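Local coordinates for putative DNA-binding protein (Bacteroides fragilis, PDB 3BS3) that probably binds DNA as a small all-helical protein of the XRE helix-turn-helix family, at residues Ala20-Thr25 / Leu62-Arg67. Numbering follows the deposited sequence. Where two conformers were deposited one is given.
Sequences AEKQRT and LNVDPR
Lys22 lies against Leu62 and Val64, and Arg24 against Leu62, in a surface contact between two helix ends, joining the turn after helix 15-21 to the turn after helix 52-62. Lys22 does most of the covering from its side. Its CG and CE close on the carbonyl oxygen of Leu62, CE meeting Leu62 O nearly end-on at 3.4 Å and CG coming in obliquely, and CE also reaches Val64 CG1 at 3.8 Å. The chain gets there by a bend at chi2 (-54°), beyond which it is extended and carries the ammonium group past the end of helix 52-62. No direct hydrogen bond crosses the contact; instead a water bridges it, accepting from Lys22 NZ at 2.8 Å and donating to Asn63 O at 2.7 Å. A lysine charge beside this C-terminal helix end would probably suit the helix dipole. Arg24 adds a smaller apolar touch, its CG resting 3.9 Å from CD2 of Leu62, while its guanidinium group makes a cation-pi contact with Trp28. The next residue, Thr25, N-caps helix 26-33, its OG1 bonding Trp28 N. Leu62 is buried and also packs on Val18 and Leu19; Val64 reaches Val18 and Ala59, so the contact forms the outer edge of the packing between the two helices. Both turns end their helices in the same way: Gln23 and Asn63 have positive phi and close Schellman motifs. Such packing of the first helix against a later helix that follows the helix-turn-helix pair is characteristic of the compact, all-helical XRE-type DNA-binding domain.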
loop_
_atom_site.group_PDB
_atom_site.type_symbol
_atom_site.label_atom_id
_atom_site.label_comp_id
_atom_site.label_asym_id
_atom_site.label_seq_id
_atom_site.Cartn_x
_atom_site.Cartn_y
_atom_site.Cartn_z
ATOM N N ALA A 20 -11.191 -1.573 -15.744
ATOM C CA ALA A 20 -12.241 -1.340 -16.752
ATOM C C ALA A 20 -11.697 -0.540 -17.944
ATOM O O ALA A 20 -11.985 -0.868 -19.112
ATOM C CB ALA A 20 -13.409 -0.628 -16.113
ATOM N N GLU A 21 -10.909 0.488 -17.646
ATOM C CA GLU A 21 -10.331 1.331 -18.682
ATOM C C GLU A 21 -9.374 0.530 -19.572
ATOM O O GLU A 21 -9.309 0.785 -20.791
ATOM C CB GLU A 21 -9.618 2.516 -18.036
ATOM C CG GLU A 21 -10.617 3.522 -17.498
ATOM C CD GLU A 21 -9.963 4.714 -16.819
ATOM O OE1 GLU A 21 -8.754 4.658 -16.514
ATOM O OE2 GLU A 21 -10.686 5.687 -16.560
ATOM N N LYS A 22 -8.645 -0.397 -18.963
ATOM C CA LYS A 22 -7.689 -1.219 -19.687
ATOM C C LYS A 22 -8.326 -2.510 -20.251
ATOM O O LYS A 22 -7.625 -3.372 -20.771
ATOM C CB LYS A 22 -6.453 -1.546 -18.820
ATOM C CG LYS A 22 -5.616 -0.297 -18.483
ATOM C CD LYS A 22 -5.220 0.456 -19.783
ATOM C CE LYS A 22 -4.026 1.400 -19.596
ATOM N NZ LYS A 22 -3.346 1.759 -20.929
ATOM N N GLN A 23 -9.635 -2.663 -20.107
ATOM C CA GLN A 23 -10.335 -3.835 -20.668
ATOM C C GLN A 23 -9.719 -5.162 -20.165
ATOM O O GLN A 23 -9.326 -6.035 -20.948
ATOM C CB GLN A 23 -10.422 -3.709 -22.213
ATOM C CG GLN A 23 -11.288 -2.469 -22.603
ATOM C CD GLN A 23 -11.573 -2.254 -24.088
ATOM O OE1 GLN A 23 -11.653 -3.194 -24.886
ATOM N NE2 GLN A 23 -11.775 -0.989 -24.462
ATOM N N ARG A 24 -9.634 -5.270 -18.832
ATOM C CA ARG A 24 -9.108 -6.471 -18.156
ATOM C C ARG A 24 -10.086 -6.854 -17.062
ATOM O O ARG A 24 -10.837 -5.985 -16.580
ATOM C CB ARG A 24 -7.740 -6.196 -17.503
ATOM C CG ARG A 24 -6.609 -5.910 -18.475
ATOM C CD ARG A 24 -6.223 -7.112 -19.346
ATOM N NE ARG A 24 -4.863 -6.883 -19.836
ATOM C CZ ARG A 24 -4.179 -7.715 -20.623
ATOM N NH1 ARG A 24 -4.713 -8.855 -21.068
ATOM N NH2 ARG A 24 -2.933 -7.400 -20.946
ATOM N N THR A 25 -10.072 -8.125 -16.672
ATOM C CA THR A 25 -10.998 -8.619 -15.646
ATOM C C THR A 25 -10.277 -8.915 -14.334
ATOM O O THR A 25 -9.046 -9.093 -14.302
ATOM C CB THR A 25 -11.680 -9.950 -16.059
ATOM O OG1 THR A 25 -10.677 -10.950 -16.312
ATOM C CG2 THR A 25 -12.579 -9.757 -17.277
ATOM N N LEU A 62 -0.982 -3.567 -15.778
ATOM C CA LEU A 62 -1.972 -2.729 -16.470
ATOM C C LEU A 62 -1.338 -1.636 -17.328
ATOM O O LEU A 62 -2.061 -0.850 -17.961
ATOM C CB LEU A 62 -2.968 -2.127 -15.472
ATOM C CG LEU A 62 -3.790 -3.180 -14.722
ATOM C CD1 LEU A 62 -4.660 -2.533 -13.666
ATOM C CD2 LEU A 62 -4.653 -4.030 -15.677
ATOM N N ASN A 63 -0.001 -1.579 -17.332
ATOM C CA ASN A 63 0.738 -0.569 -18.100
ATOM C C ASN A 63 0.396 0.866 -17.710
ATOM O O ASN A 63 0.212 1.745 -18.588
ATOM C CB ASN A 63 0.533 -0.756 -19.615
ATOM C CG ASN A 63 1.010 -2.115 -20.099
ATOM O OD1 ASN A 63 2.063 -2.603 -19.691
ATOM N ND2 ASN A 63 0.222 -2.738 -20.962
ATOM N N VAL A 64 0.305 1.102 -16.395
ATOM C CA VAL A 64 0.084 2.458 -15.883
ATOM C C VAL A 64 1.121 2.777 -14.812
ATOM O O VAL A 64 1.763 1.860 -14.266
ATOM C CB VAL A 64 -1.337 2.644 -15.278
ATOM C CG1 VAL A 64 -2.428 2.404 -16.342
ATOM C CG2 VAL A 64 -1.561 1.705 -14.061
ATOM N N ASP A 65 1.312 4.075 -14.553
ATOM C CA ASP A 65 2.102 4.548 -13.405
ATOM C C ASP A 65 1.397 4.100 -12.128
ATOM O O ASP A 65 0.178 4.258 -12.015
ATOM C CB ASP A 65 2.181 6.083 -13.429
ATOM C CG ASP A 65 3.202 6.660 -12.434
ATOM O OD1 ASP A 65 3.195 6.332 -11.221
ATOM O OD2 ASP A 65 4.015 7.502 -12.876
ATOM N N PRO A 66 2.135 3.524 -11.155
ATOM C CA PRO A 66 1.393 3.105 -9.940
ATOM C C PRO A 66 0.616 4.225 -9.231
ATOM O O PRO A 66 -0.378 3.941 -8.547
ATOM C CB PRO A 66 2.478 2.530 -9.005
ATOM C CG PRO A 66 3.768 2.709 -9.686
ATOM C CD PRO A 66 3.566 3.163 -11.105
ATOM N N ARG A 67 1.044 5.476 -9.387
ATOM C CA ARG A 67 0.340 6.624 -8.800
ATOM C C ARG A 67 -1.126 6.666 -9.254
ATOM O O ARG A 67 -2.005 7.166 -8.532
ATOM C CB ARG A 67 1.062 7.952 -9.136
ATOM C CG ARG A 67 0.712 8.557 -10.490
ATOM C CD ARG A 67 1.434 9.874 -10.799
ATOM N NE ARG A 67 2.268 9.774 -12.002
ATOM C CZ ARG A 67 1.813 9.534 -13.235
ATOM N NH1 ARG A 67 2.661 9.466 -14.255
ATOM N NH2 ARG A 67 0.518 9.354 -13.459
HETATM O O HOH W 1 -1.199 3.347 -20.243
#